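Local coordinates for protein nucleoside kinase (PDB 2C4E) that phosphorylates a broad range of nucleosides, above all inosine, guanosine and cytidine, to their monophosphates, with ATP as the preferred phosphate donor, at residues K39-A44 against S72-Y77; P126-T131 against A148-G153; S91-T96 against A118-E123; E171-I176 against N195-E200. All coordinates share one frame; numbering follows the deposited sequence.

The four contacts are spread over one chain of the ribokinase fold, an alpha/beta body with a smaller lid sheet. Interaction 1 braces the lid strand that runs into Gly43, a substrate-binding residue, and so lies closest to the nucleoside pocket. Interaction 3, its centre about 17 Å from that of interaction 1, ties two connections between lid and body, with Lys119 about 10 Å from substrate-binding Phe113, side chain to side chain. Interaction 2 packs a loop on a body helix and interaction 4 joins two helices, both away from the annotated sites. They touch through a salt bridge, Lys149 NZ to Glu175 OE2 at 2.9 Å, and by packing of Ala148 CB on Ile176 CG1.

Interaction 1: K39-A44 against S72-Y77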
loop_
_atom_site.group_PDB
_atom_site.type_symbol
_atom_site.label_atom_id
_atom_site.label_comp_id
_atom_site.label_asym_id
_atom_site.label_seq_id
_atom_site.Cartn_x
_atom_site.Cartn_y
_atom_site.Cartn_z
ATOM N N LYS A 39 -10.010 -4.916 -0.241
ATOM C CA LYS A 39 -10.132 -4.015 -1.387
ATOM C C LYS A 39 -11.600 -3.586 -1.501
ATOM O O LYS A 39 -12.501 -4.408 -1.332
ATOM C CB LYS A 39 -9.679 -4.806 -2.629
ATOM C CG LYS A 39 -9.838 -4.186 -3.995
ATOM C CD LYS A 39 -9.962 -5.282 -5.081
ATOM C CE LYS A 39 -8.898 -5.183 -6.173
ATOM N NZ LYS A 39 -8.239 -6.495 -6.436
ATOM N N TYR A 40 -11.833 -2.296 -1.740
ATOM C CA TYR A 40 -13.179 -1.763 -1.998
ATOM C C TYR A 40 -13.159 -1.023 -3.312
ATOM O O TYR A 40 -12.188 -0.346 -3.628
ATOM C CB TYR A 40 -13.624 -0.785 -0.913
ATOM C CG TYR A 40 -13.743 -1.412 0.449
ATOM C CD1 TYR A 40 -12.711 -1.301 1.368
ATOM C CD2 TYR A 40 -14.883 -2.126 0.812
ATOM C CE1 TYR A 40 -12.803 -1.886 2.621
ATOM C CE2 TYR A 40 -14.993 -2.706 2.066
ATOM C CZ TYR A 40 -13.947 -2.584 2.965
ATOM O OH TYR A 40 -14.038 -3.155 4.207
ATOM N N TYR A 41 -14.240 -1.157 -4.070
ATOM C CA TYR A 41 -14.393 -0.401 -5.302
ATOM C C TYR A 41 -14.574 1.067 -4.939
ATOM O O TYR A 41 -15.380 1.417 -4.070
ATOM C CB TYR A 41 -15.561 -0.952 -6.127
ATOM C CG TYR A 41 -15.370 -2.402 -6.544
ATOM C CD1 TYR A 41 -16.386 -3.340 -6.376
ATOM C CD2 TYR A 41 -14.163 -2.841 -7.081
ATOM C CE1 TYR A 41 -16.211 -4.655 -6.748
ATOM C CE2 TYR A 41 -13.980 -4.158 -7.449
ATOM C CZ TYR A 41 -15.007 -5.064 -7.280
ATOM O OH TYR A 41 -14.819 -6.382 -7.646
ATOM N N GLY A 42 -13.799 1.924 -5.599
ATOM C CA GLY A 42 -13.764 3.340 -5.284
ATOM C C GLY A 42 -13.411 4.238 -6.449
ATOM O O GLY A 42 -13.601 3.869 -7.618
ATOM N N GLY A 43 -12.882 5.413 -6.117
ATOM C CA GLY A 43 -12.646 6.486 -7.072
ATOM C C GLY A 43 -13.861 7.399 -7.115
ATOM O O GLY A 43 -14.971 6.920 -7.304
ATOM N N ALA A 44 -13.668 8.698 -6.913
ATOM C CA ALA A 44 -14.805 9.643 -6.854
ATOM C C ALA A 44 -15.756 9.584 -8.056
ATOM O O ALA A 44 -16.976 9.618 -7.871
ATOM C CB ALA A 44 -14.312 11.051 -6.625
ATOM N N SER A 72 -10.951 -7.917 -14.351
ATOM C CA SER A 72 -10.809 -7.988 -12.903
ATOM C C SER A 72 -12.152 -7.781 -12.225
ATOM O O SER A 72 -13.172 -7.561 -12.893
ATOM C CB SER A 72 -9.794 -6.956 -12.401
ATOM O OG SER A 72 -8.981 -7.493 -11.367
ATOM N N GLY A 73 -12.151 -7.855 -10.898
ATOM C CA GLY A 73 -13.373 -7.727 -10.136
ATOM C C GLY A 73 -14.142 -6.482 -10.531
ATOM O O GLY A 73 -15.359 -6.522 -10.688
ATOM N N TYR A 74 -13.426 -5.380 -10.717
ATOM C CA TYR A 74 -14.076 -4.084 -10.899
ATOM C C TYR A 74 -14.823 -3.995 -12.232
ATOM O O TYR A 74 -15.947 -3.493 -12.279
ATOM C CB TYR A 74 -13.050 -2.950 -10.772
ATOM C CG TYR A 74 -13.590 -1.645 -10.192
ATOM C CD1 TYR A 74 -12.728 -0.721 -9.609
ATOM C CD2 TYR A 74 -14.959 -1.331 -10.222
ATOM C CE1 TYR A 74 -13.202 0.464 -9.079
ATOM C CE2 TYR A 74 -15.433 -0.145 -9.699
ATOM C CZ TYR A 74 -14.556 0.749 -9.136
ATOM O OH TYR A 74 -15.026 1.911 -8.602
ATOM N N GLU A 75 -14.207 -4.477 -13.305
ATOM C CA GLU A 75 -14.812 -4.404 -14.632
ATOM C C GLU A 75 -16.116 -5.189 -14.737
ATOM O O GLU A 75 -17.096 -4.677 -15.264
ATOM C CB GLU A 75 -13.835 -4.898 -15.688
ATOM C CG GLU A 75 -14.357 -4.790 -17.109
ATOM C CD GLU A 75 -13.374 -5.335 -18.109
ATOM O OE1 GLU A 75 -13.508 -6.516 -18.494
ATOM O OE2 GLU A 75 -12.462 -4.585 -18.494
ATOM N N ARG A 76 -16.113 -6.434 -14.258
ATOM C CA ARG A 76 -17.309 -7.283 -14.268
ATOM C C ARG A 76 -18.415 -6.688 -13.408
ATOM O O ARG A 76 -19.589 -6.726 -13.778
ATOM C CB ARG A 76 -16.967 -8.698 -13.787
ATOM N N TYR A 77 -18.019 -6.135 -12.263
ATOM C CA TYR A 77 -18.913 -5.446 -11.326
ATOM C C TYR A 77 -19.648 -4.273 -11.983
ATOM O O TYR A 77 -20.858 -4.120 -11.818
ATOM C CB TYR A 77 -18.070 -4.981 -10.130
ATOM C CG TYR A 77 -18.665 -3.967 -9.173
ATOM C CD1 TYR A 77 -19.421 -4.374 -8.079
ATOM C CD2 TYR A 77 -18.396 -2.608 -9.313
ATOM C CE1 TYR A 77 -19.934 -3.447 -7.178
ATOM C CE2 TYR A 77 -18.897 -1.678 -8.419
ATOM C CZ TYR A 77 -19.669 -2.102 -7.351
ATOM O OH TYR A 77 -20.156 -1.195 -6.448
#
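Tyr74 OH donates a short hydrogen bond to Gly42 O, 2.6 Å away, arriving in the carbonyl plane on a lone pair; the same hydroxyl meets Gln284 NE2. Gly42 ends the outer strand of the ribokinase-type lid sheet, and Gly43 after it binds substrate, so helix 73-80 anchors the strand just before the pocket. At Gly43 the backbone angles (phi 92°) would press a CB into the preceding carbonyl O, which calls for glycine.

The rings of Tyr74 and Tyr77 lie on the same side of the Tyr41 ring, which spans them in an aromatic cluster. Tyr41 makes an offset stack on Tyr74, centroids 4.4 Å apart and planes at 30°, with CD2 toward the rim of that ring. Its CD1 instead sits over the centre of the Tyr77 ring, whose hydroxyl bonds Gln284. Tyr41 CG stands anti to the carbonyl carbon (chi1 -61°), which lays the ring against both; its CB lies over the Tyr74 face in a CH-pi contact. Tyrosine suits both helix positions, its broad face packing on Tyr41 while its hydroxyl reaches a polar partner. Tyr41 OH lies 3.0 Å from Gly73 C, where any side chain on the glycine would collide with it.

Interaction 2: P126-T131 against A148-G153; sequences PPNFNT and AKKAYG
The loop that feeds strand 131-136 of the central sheet is packed against the last turn of helix 141-151, and Lys150 makes most of the contact by laying its aliphatic chain across the backbone of Pro126 and Pro127. Its CG stands anti to the backbone N (chi1 -164°) and the chain stays extended as far as CE, which carries the methylenes over the carbonyls of Pro126 and Pro127. CE lies 3.6 Å from Pro126 O and 3.5 Å from Pro127 O. The latter carbonyl is buried with no hydrogen-bond partner; it also sits over one face of the Phe129 ring, and the CH groups of a lysine CE, polarised by the ammonium, are probably a tolerable neighbour for it. Pro126 CG adds a loose apolar touch on Lys150 CD at 4.1 Å, while the same proline ring rests on Phe143 and Cys147 of the helix.

Strand 131-136, helix 141-151 and strand 156-159 make a beta-alpha-beta crossover, its strands parallel and adjacent, so the loop meets the far end of the helix it precedes. Here Phe129 and Ala151 seal the inner side: CD2 of the ring comes to 4.2 Å from Ala151 CB, and both residues reach Val134 on the strand. A small alanine suits the helix face turned to a phenylalanine.

At the outer rim, the Asn128 and Lys150 side chains cross at about a right angle. ND2 and NZ are both donors and cannot bond each other. One water accepts from each instead, at 3.1 Å from Asn128 ND2 and 2.7 Å from Lys150 NZ.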
loop_
_atom_site.group_PDB
_atom_site.type_symbol
_atom_site.label_atom_id
_atom_site.label_comp_id
_atom_site.label_asym_id
_atom_site.label_seq_id
_atom_site.Cartn_x
_atom_site.Cartn_y
_atom_site.Cartn_z
ATOM N N PRO A 126 -11.157 15.007 -24.322
ATOM C CA PRO A 126 -12.526 14.518 -24.101
ATOM C C PRO A 126 -13.324 14.309 -25.385
ATOM O O PRO A 126 -13.143 15.044 -26.349
ATOM C CB PRO A 126 -13.168 15.603 -23.219
ATOM C CG PRO A 126 -12.299 16.822 -23.345
ATOM C CD PRO A 126 -10.937 16.357 -23.778
ATOM N N PRO A 127 -14.218 13.326 -25.395
ATOM C CA PRO A 127 -15.139 13.165 -26.519
ATOM C C PRO A 127 -16.277 14.150 -26.382
ATOM O O PRO A 127 -16.384 14.808 -25.349
ATOM C CB PRO A 127 -15.647 11.736 -26.337
ATOM C CG PRO A 127 -15.643 11.533 -24.888
ATOM C CD PRO A 127 -14.462 12.317 -24.352
ATOM N N ASN A 128 -17.113 14.265 -27.414
ATOM C CA ASN A 128 -18.398 14.908 -27.241
ATOM C C ASN A 128 -19.227 14.050 -26.277
ATOM O O ASN A 128 -19.141 12.816 -26.274
ATOM C CB ASN A 128 -19.123 15.104 -28.576
ATOM C CG ASN A 128 -18.436 16.132 -29.469
ATOM O OD1 ASN A 128 -17.955 15.806 -30.558
ATOM N ND2 ASN A 128 -18.377 17.382 -29.001
ATOM N N PHE A 129 -19.982 14.720 -25.427
ATOM C CA PHE A 129 -20.866 14.080 -24.488
ATOM C C PHE A 129 -22.281 14.313 -24.961
ATOM O O PHE A 129 -22.621 15.417 -25.395
ATOM C CB PHE A 129 -20.681 14.715 -23.104
ATOM C CG PHE A 129 -19.279 14.594 -22.559
ATOM C CD1 PHE A 129 -18.825 13.388 -22.085
ATOM C CD2 PHE A 129 -18.424 15.680 -22.534
ATOM C CE1 PHE A 129 -17.545 13.268 -21.575
ATOM C CE2 PHE A 129 -17.142 15.541 -22.027
ATOM C CZ PHE A 129 -16.728 14.336 -21.541
ATOM N N ASN A 130 -23.110 13.278 -24.888
ATOM C CA ASN A 130 -24.498 13.393 -25.283
ATOM C C ASN A 130 -25.442 13.284 -24.105
ATOM O O ASN A 130 -26.646 13.076 -24.286
ATOM C CB ASN A 130 -24.832 12.309 -26.325
ATOM C CG ASN A 130 -24.016 12.452 -27.592
ATOM O OD1 ASN A 130 -23.573 11.447 -28.182
ATOM N ND2 ASN A 130 -23.822 13.694 -28.040
ATOM N N THR A 131 -24.900 13.447 -22.904
ATOM C CA THR A 131 -25.665 13.317 -21.674
ATOM C C THR A 131 -26.230 14.649 -21.179
ATOM O O THR A 131 -25.772 15.712 -21.560
ATOM C CB THR A 131 -24.758 12.719 -20.584
ATOM O OG1 THR A 131 -23.480 13.380 -20.598
ATOM C CG2 THR A 131 -24.461 11.258 -20.891
ATOM N N ALA A 148 -14.933 20.474 -18.998
ATOM C CA ALA A 148 -15.851 21.560 -18.647
ATOM C C ALA A 148 -16.020 22.494 -19.825
ATOM O O ALA A 148 -17.127 22.861 -20.155
ATOM C CB ALA A 148 -15.348 22.335 -17.451
ATOM N N LYS A 149 -14.908 22.862 -20.464
ATOM C CA LYS A 149 -14.963 23.832 -21.560
ATOM C C LYS A 149 -15.632 23.249 -22.802
ATOM O O LYS A 149 -16.333 23.964 -23.510
ATOM C CB LYS A 149 -13.560 24.399 -21.857
ATOM C CG LYS A 149 -13.083 25.334 -20.754
ATOM C CD LYS A 149 -11.672 25.877 -20.935
ATOM C CE LYS A 149 -11.613 27.021 -21.923
ATOM N NZ LYS A 149 -10.329 27.765 -21.800
ATOM N N LYS A 150 -15.476 21.952 -23.053
ATOM C CA LYS A 150 -16.166 21.304 -24.168
ATOM C C LYS A 150 -17.665 21.110 -23.936
ATOM O O LYS A 150 -18.483 21.289 -24.859
ATOM C CB LYS A 150 -15.526 19.948 -24.467
ATOM C CG LYS A 150 -15.901 19.365 -25.838
ATOM C CD LYS A 150 -15.145 18.074 -26.089
ATOM C CE LYS A 150 -15.516 17.460 -27.420
ATOM N NZ LYS A 150 -15.073 18.276 -28.574
ATOM N N ALA A 151 -18.026 20.757 -22.711
ATOM C CA ALA A 151 -19.408 20.436 -22.365
ATOM C C ALA A 151 -20.242 21.682 -22.114
ATOM O O ALA A 151 -21.421 21.736 -22.453
ATOM C CB ALA A 151 -19.446 19.535 -21.153
ATOM N N TYR A 152 -19.652 22.713 -21.529
ATOM C CA TYR A 152 -20.459 23.858 -21.122
ATOM C C TYR A 152 -21.181 24.485 -22.322
ATOM O O TYR A 152 -20.609 24.714 -23.384
ATOM C CB TYR A 152 -19.583 24.887 -20.414
ATOM C CG TYR A 152 -20.318 26.007 -19.726
ATOM C CD1 TYR A 152 -20.982 25.800 -18.517
ATOM C CD2 TYR A 152 -20.368 27.275 -20.298
ATOM C CE1 TYR A 152 -21.659 26.852 -17.876
ATOM C CE2 TYR A 152 -21.039 28.317 -19.669
ATOM C CZ TYR A 152 -21.687 28.084 -18.458
ATOM O OH TYR A 152 -22.333 29.134 -17.839
ATOM N N GLY A 153 -22.462 24.745 -22.131
ATOM C CA GLY A 153 -23.292 25.310 -23.168
ATOM C C GLY A 153 -23.923 24.251 -24.034
ATOM O O GLY A 153 -24.661 24.583 -24.948
HETATM O O HOH W 1 -16.918 20.129 -29.344
#

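Interaction 3: S91-T96 against A118-E123; sequences SEEEET and AKHYKE
Hydrogen bonds centre on Ser91 and His120, whose OG and NE2 meet at 2.6 Å near the plane of the imidazole. Ser91 OG also accepts from Glu94 N at 3.1 Å, nearly straight at 165°, an ST motif that fixes the hydroxyl against its own loop. At the other ring nitrogen, His120 ND1 donates to Glu123 OE1 at 2.8 Å, so the imidazole is held at both nitrogens and its rotation is set; histidine suits a place between two polar groups.

These residues lie on chain passages that join the lid sheet to the alpha/beta body: 91-96 runs toward lid strand 98-103, while 118-123, in 3-10 conformation, leads from lid strand 109-114 toward strand 131-136.

The charged pairs form a network around Lys119 NZ. It reaches Glu93 OE2 at 2.8 Å, from above the carboxylate plane, and Glu123 OE2 at the same length through its syn lone pair. An alanine in place of Lys119 is likely to leave these two carboxylates facing each other without the cation between them.

Packing completes the contact. Bent at chi2 and chi3, Lys119 lays CD over the centre of the His120 ring, 3.6 Å above its plane, and sets CG against Glu94 CG.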
loop_
_atom_site.group_PDB
_atom_site.type_symbol
_atom_site.label_atom_id
_atom_site.label_comp_id
_atom_site.label_asym_id
_atom_site.label_seq_id
_atom_site.Cartn_x
_atom_site.Cartn_y
_atom_site.Cartn_z
ATOM N N SER A 91 -4.999 1.218 -19.913
ATOM C CA SER A 91 -3.552 1.322 -20.064
ATOM C C SER A 91 -2.939 -0.071 -20.177
ATOM O O SER A 91 -3.365 -0.999 -19.491
ATOM C CB SER A 91 -2.941 2.052 -18.868
ATOM O OG SER A 91 -1.541 2.198 -19.027
ATOM N N GLU A 92 -1.945 -0.204 -21.050
ATOM C CA GLU A 92 -1.186 -1.442 -21.194
ATOM C C GLU A 92 -0.032 -1.488 -20.186
ATOM O O GLU A 92 0.373 -2.566 -19.748
ATOM C CB GLU A 92 -0.625 -1.562 -22.624
ATOM C CG GLU A 92 -1.661 -1.416 -23.737
ATOM C CD GLU A 92 -1.081 -1.636 -25.125
ATOM O OE1 GLU A 92 -0.241 -0.817 -25.570
ATOM O OE2 GLU A 92 -1.455 -2.635 -25.780
ATOM N N GLU A 93 0.485 -0.313 -19.823
ATOM C CA GLU A 93 1.739 -0.184 -19.071
ATOM C C GLU A 93 1.559 0.055 -17.564
ATOM O O GLU A 93 2.307 -0.506 -16.743
ATOM C CB GLU A 93 2.608 0.936 -19.674
ATOM C CG GLU A 93 1.847 2.225 -20.028
ATOM C CD GLU A 93 2.758 3.429 -20.242
ATOM O OE1 GLU A 93 3.936 3.384 -19.821
ATOM O OE2 GLU A 93 2.302 4.418 -20.851
ATOM N N GLU A 94 0.578 0.891 -17.217
ATOM C CA GLU A 94 0.336 1.320 -15.850
ATOM C C GLU A 94 -0.726 0.430 -15.218
ATOM O O GLU A 94 -1.604 -0.085 -15.924
ATOM C CB GLU A 94 -0.123 2.800 -15.827
ATOM C CG GLU A 94 0.762 3.770 -16.628
ATOM C CD GLU A 94 2.221 3.719 -16.206
ATOM O OE1 GLU A 94 2.499 3.495 -15.001
ATOM O OE2 GLU A 94 3.099 3.898 -17.076
ATOM N N GLU A 95 -0.669 0.284 -13.891
ATOM C CA GLU A 95 -1.812 -0.250 -13.115
ATOM C C GLU A 95 -2.902 0.796 -12.793
ATOM O O GLU A 95 -2.671 2.004 -12.903
ATOM C CB GLU A 95 -1.334 -0.848 -11.789
ATOM C CG GLU A 95 -0.885 0.158 -10.729
ATOM C CD GLU A 95 -0.132 -0.519 -9.586
ATOM O OE1 GLU A 95 -0.772 -1.195 -8.745
ATOM O OE2 GLU A 95 1.109 -0.397 -9.528
ATOM N N THR A 96 -4.081 0.303 -12.370
ATOM C CA THR A 96 -5.249 1.127 -12.008
ATOM C C THR A 96 -4.939 1.996 -10.777
ATOM O O THR A 96 -4.300 1.497 -9.850
ATOM C CB THR A 96 -6.456 0.193 -11.674
ATOM O OG1 THR A 96 -6.748 -0.646 -12.803
ATOM C CG2 THR A 96 -7.761 0.982 -11.409
ATOM N N ALA A 118 -3.771 7.193 -14.386
ATOM C CA ALA A 118 -4.152 8.605 -14.502
ATOM C C ALA A 118 -3.095 9.457 -15.224
ATOM O O ALA A 118 -3.387 10.569 -15.681
ATOM C CB ALA A 118 -4.446 9.185 -13.126
ATOM N N LYS A 119 -1.869 8.947 -15.341
ATOM C CA LYS A 119 -0.850 9.624 -16.145
ATOM C C LYS A 119 -1.321 9.835 -17.593
ATOM O O LYS A 119 -0.837 10.731 -18.281
ATOM C CB LYS A 119 0.500 8.878 -16.100
ATOM C CG LYS A 119 0.532 7.544 -16.842
ATOM C CD LYS A 119 0.799 7.726 -18.324
ATOM C CE LYS A 119 1.769 6.738 -18.869
ATOM N NZ LYS A 119 2.220 7.105 -20.246
ATOM N N HIS A 120 -2.259 9.007 -18.051
ATOM C CA HIS A 120 -2.702 9.046 -19.442
ATOM C C HIS A 120 -3.640 10.214 -19.767
ATOM O O HIS A 120 -3.786 10.533 -20.944
ATOM C CB HIS A 120 -3.379 7.725 -19.848
ATOM C CG HIS A 120 -2.440 6.568 -19.952
ATOM N ND1 HIS A 120 -1.434 6.504 -20.894
ATOM C CD2 HIS A 120 -2.346 5.430 -19.224
ATOM C CE1 HIS A 120 -0.767 5.376 -20.744
ATOM N NE2 HIS A 120 -1.303 4.703 -19.743
ATOM N N TYR A 121 -4.287 10.839 -18.776
ATOM C CA TYR A 121 -5.187 11.958 -19.083
ATOM C C TYR A 121 -4.516 13.042 -19.936
ATOM O O TYR A 121 -5.132 13.565 -20.850
ATOM C CB TYR A 121 -5.791 12.614 -17.826
ATOM C CG TYR A 121 -6.818 11.762 -17.118
ATOM C CD1 TYR A 121 -6.523 11.173 -15.895
ATOM C CD2 TYR A 121 -8.070 11.513 -17.682
ATOM C CE1 TYR A 121 -7.438 10.392 -15.234
ATOM C CE2 TYR A 121 -9.000 10.723 -17.022
ATOM C CZ TYR A 121 -8.674 10.170 -15.792
ATOM O OH TYR A 121 -9.561 9.369 -15.128
ATOM N N LYS A 122 -3.261 13.378 -19.647
ATOM C CA LYS A 122 -2.574 14.422 -20.421
ATOM C C LYS A 122 -2.324 14.039 -21.890
ATOM O O LYS A 122 -2.036 14.903 -22.714
ATOM C CB LYS A 122 -1.280 14.872 -19.727
ATOM C CG LYS A 122 -0.192 13.825 -19.635
ATOM C CD LYS A 122 1.012 14.372 -18.849
ATOM C CE LYS A 122 1.920 13.276 -18.312
ATOM N NZ LYS A 122 1.166 12.207 -17.591
ATOM N N GLU A 123 -2.429 12.754 -22.210
ATOM C CA GLU A 123 -2.329 12.277 -23.592
ATOM C C GLU A 123 -3.661 12.326 -24.340
ATOM O O GLU A 123 -3.690 12.152 -25.553
ATOM C CB GLU A 123 -1.830 10.830 -23.617
ATOM C CG GLU A 123 -0.444 10.617 -23.024
ATOM C CD GLU A 123 -0.232 9.198 -22.515
ATOM O OE1 GLU A 123 -0.934 8.264 -22.974
ATOM O OE2 GLU A 123 0.644 9.019 -21.646
#

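Interaction 4: E171-I176 against N195-E200; sequences EMLLEI and NLLNFE
Helix 170-178 packs against the last turn of helix 187-197 and the turn that follows, the backbones nearest at Leu174 and Leu197, whose CA atoms are 7.3 Å apart. The second helix ends at Asn198, where phi turns positive (49°); this reversal brings Phe199 back toward the first helix, so that the helix end and the turn after it present Leu196, Leu197 and Phe199.

Leu197 is the central side chain. With its CG anti to the carbonyl carbon (chi1 -62°), the isobutyl group splits its two methyls between neighbouring leucines. CD1 touches Leu173 CD2 at 3.9 Å, the two side chains crossing at about a right angle, and CD2 reaches the backbone of the helix at Leu174 N, 4.0 Å away, and Leu174 CB. Leu173 CD2 also meets Leu196 CD2 at 4.2 Å, nearer the surface.

Between the two helices the chain forms strand 182-186, so this is a helix-strand-helix unit of the alpha/beta body, its helices joined by apolar side-chain contacts, with no hydrogen bond across. An alanine in place of Leu197 would probably open a gap between the helices and deprive Leu173 CD2 of its closest partner across the contact.

Beyond the helix end, Leu174 CD1 comes to 3.5 Å from Phe199 CZ, its side chain crossing the phenylalanine at roughly a right angle. Phenylalanine suits this place because its flat side chain can bridge from the turn: Tyr204 meets the ring edge-to-face, and Leu197 CB lies over one of its faces, 3.5 Å above the plane and toward the rim.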
loop_
_atom_site.group_PDB
_atom_site.type_symbol
_atom_site.label_atom_id
_atom_site.label_comp_id
_atom_site.label_asym_id
_atom_site.label_seq_id
_atom_site.Cartn_x
_atom_site.Cartn_y
_atom_site.Cartn_z
ATOM N N GLU A 171 -6.348 31.511 -11.414
ATOM C CA GLU A 171 -6.778 31.686 -12.813
ATOM C C GLU A 171 -7.500 30.463 -13.379
ATOM O O GLU A 171 -8.532 30.572 -14.062
ATOM C CB GLU A 171 -5.555 32.040 -13.677
ATOM C CG GLU A 171 -4.964 33.423 -13.399
ATOM C CD GLU A 171 -4.030 33.481 -12.190
ATOM O OE1 GLU A 171 -3.401 32.459 -11.841
ATOM O OE2 GLU A 171 -3.919 34.570 -11.584
ATOM N N MET A 172 -6.951 29.292 -13.092
ATOM C CA MET A 172 -7.521 28.051 -13.555
ATOM C C MET A 172 -8.834 27.716 -12.847
ATOM O O MET A 172 -9.749 27.148 -13.441
ATOM C CB MET A 172 -6.542 26.922 -13.308
ATOM C CG MET A 172 -6.964 25.648 -13.986
ATOM S SD MET A 172 -5.841 24.330 -13.607
ATOM C CE MET A 172 -6.506 23.025 -14.662
ATOM N N LEU A 173 -8.909 28.021 -11.564
ATOM C CA LEU A 173 -10.141 27.792 -10.815
ATOM C C LEU A 173 -11.254 28.688 -11.318
ATOM O O LEU A 173 -12.398 28.248 -11.445
ATOM C CB LEU A 173 -9.920 28.019 -9.312
ATOM C CG LEU A 173 -11.078 27.611 -8.404
ATOM C CD1 LEU A 173 -11.424 26.135 -8.609
ATOM C CD2 LEU A 173 -10.726 27.911 -6.935
ATOM N N LEU A 174 -10.920 29.936 -11.618
ATOM C CA LEU A 174 -11.890 30.876 -12.141
ATOM C C LEU A 174 -12.375 30.343 -13.482
ATOM O O LEU A 174 -13.566 30.313 -13.740
ATOM C CB LEU A 174 -11.269 32.263 -12.302
ATOM C CG LEU A 174 -12.179 33.375 -12.805
ATOM C CD1 LEU A 174 -13.364 33.580 -11.868
ATOM C CD2 LEU A 174 -11.364 34.677 -12.947
ATOM N N GLU A 175 -11.454 29.847 -14.296
ATOM C CA GLU A 175 -11.825 29.340 -15.631
ATOM C C GLU A 175 -12.773 28.143 -15.586
ATOM O O GLU A 175 -13.750 28.118 -16.313
ATOM C CB GLU A 175 -10.578 29.000 -16.449
ATOM C CG GLU A 175 -10.873 28.659 -17.900
ATOM C CD GLU A 175 -11.320 29.845 -18.749
ATOM O OE1 GLU A 175 -11.392 30.993 -18.242
ATOM O OE2 GLU A 175 -11.588 29.618 -19.945
ATOM N N ILE A 176 -12.513 27.150 -14.741
ATOM C CA ILE A 176 -13.406 26.002 -14.702
ATOM C C ILE A 176 -14.768 26.376 -14.101
ATOM O O ILE A 176 -15.800 25.889 -14.551
ATOM C CB ILE A 176 -12.738 24.798 -13.993
ATOM C CG1 ILE A 176 -13.505 23.514 -14.293
ATOM C CG2 ILE A 176 -12.621 25.022 -12.472
ATOM C CD1 ILE A 176 -12.683 22.270 -14.095
ATOM N N ASN A 195 -11.309 32.538 -0.465
ATOM C CA ASN A 195 -10.143 33.347 -0.113
ATOM C C ASN A 195 -9.214 33.494 -1.323
ATOM O O ASN A 195 -8.732 34.585 -1.619
ATOM C CB ASN A 195 -9.413 32.723 1.097
ATOM C CG ASN A 195 -8.264 33.582 1.613
ATOM O OD1 ASN A 195 -7.110 33.145 1.630
ATOM N ND2 ASN A 195 -8.574 34.789 2.070
ATOM N N LEU A 196 -9.000 32.408 -2.059
ATOM C CA LEU A 196 -8.134 32.458 -3.237
ATOM C C LEU A 196 -8.696 33.373 -4.333
ATOM O O LEU A 196 -7.957 34.167 -4.922
ATOM C CB LEU A 196 -7.885 31.056 -3.782
ATOM C CG LEU A 196 -6.986 30.936 -5.019
ATOM C CD1 LEU A 196 -5.555 31.354 -4.725
ATOM C CD2 LEU A 196 -7.045 29.511 -5.563
ATOM N N LEU A 197 -10.003 33.278 -4.582
ATOM C CA LEU A 197 -10.666 34.035 -5.649
ATOM C C LEU A 197 -11.088 35.462 -5.240
ATOM O O LEU A 197 -11.464 36.262 -6.100
ATOM C CB LEU A 197 -11.907 33.269 -6.128
ATOM C CG LEU A 197 -11.686 31.884 -6.736
ATOM C CD1 LEU A 197 -12.971 31.061 -6.740
ATOM C CD2 LEU A 197 -11.154 31.996 -8.151
ATOM N N ASN A 198 -11.000 35.780 -3.946
ATOM C CA ASN A 198 -11.677 36.937 -3.336
ATOM C C ASN A 198 -13.149 36.970 -3.754
ATOM O O ASN A 198 -13.685 38.009 -4.134
ATOM C CB ASN A 198 -10.965 38.278 -3.622
ATOM C CG ASN A 198 -11.536 39.443 -2.797
ATOM O OD1 ASN A 198 -11.940 39.282 -1.638
ATOM N ND2 ASN A 198 -11.567 40.628 -3.399
ATOM N N PHE A 199 -13.790 35.811 -3.663
ATOM C CA PHE A 199 -15.208 35.675 -3.993
ATOM C C PHE A 199 -16.076 35.632 -2.754
ATOM O O PHE A 199 -15.750 34.961 -1.776
ATOM C CB PHE A 199 -15.441 34.375 -4.762
ATOM C CG PHE A 199 -15.338 34.503 -6.259
ATOM C CD1 PHE A 199 -15.934 33.548 -7.072
ATOM C CD2 PHE A 199 -14.629 35.535 -6.862
ATOM C CE1 PHE A 199 -15.836 33.623 -8.444
ATOM C CE2 PHE A 199 -14.548 35.607 -8.258
ATOM C CZ PHE A 199 -15.158 34.656 -9.031
ATOM N N GLU A 200 -17.195 36.342 -2.820
ATOM C CA GLU A 200 -18.330 36.116 -1.948
ATOM C C GLU A 200 -19.332 35.274 -2.751
ATOM O O GLU A 200 -19.125 35.002 -3.943
ATOM C CB GLU A 200 -18.958 37.447 -1.519
ATOM C CG GLU A 200 -18.061 38.316 -0.647
ATOM C CD GLU A 200 -18.559 39.752 -0.543
ATOM O OE1 GLU A 200 -18.517 40.472 -1.567
ATOM O OE2 GLU A 200 -19.001 40.165 0.553
#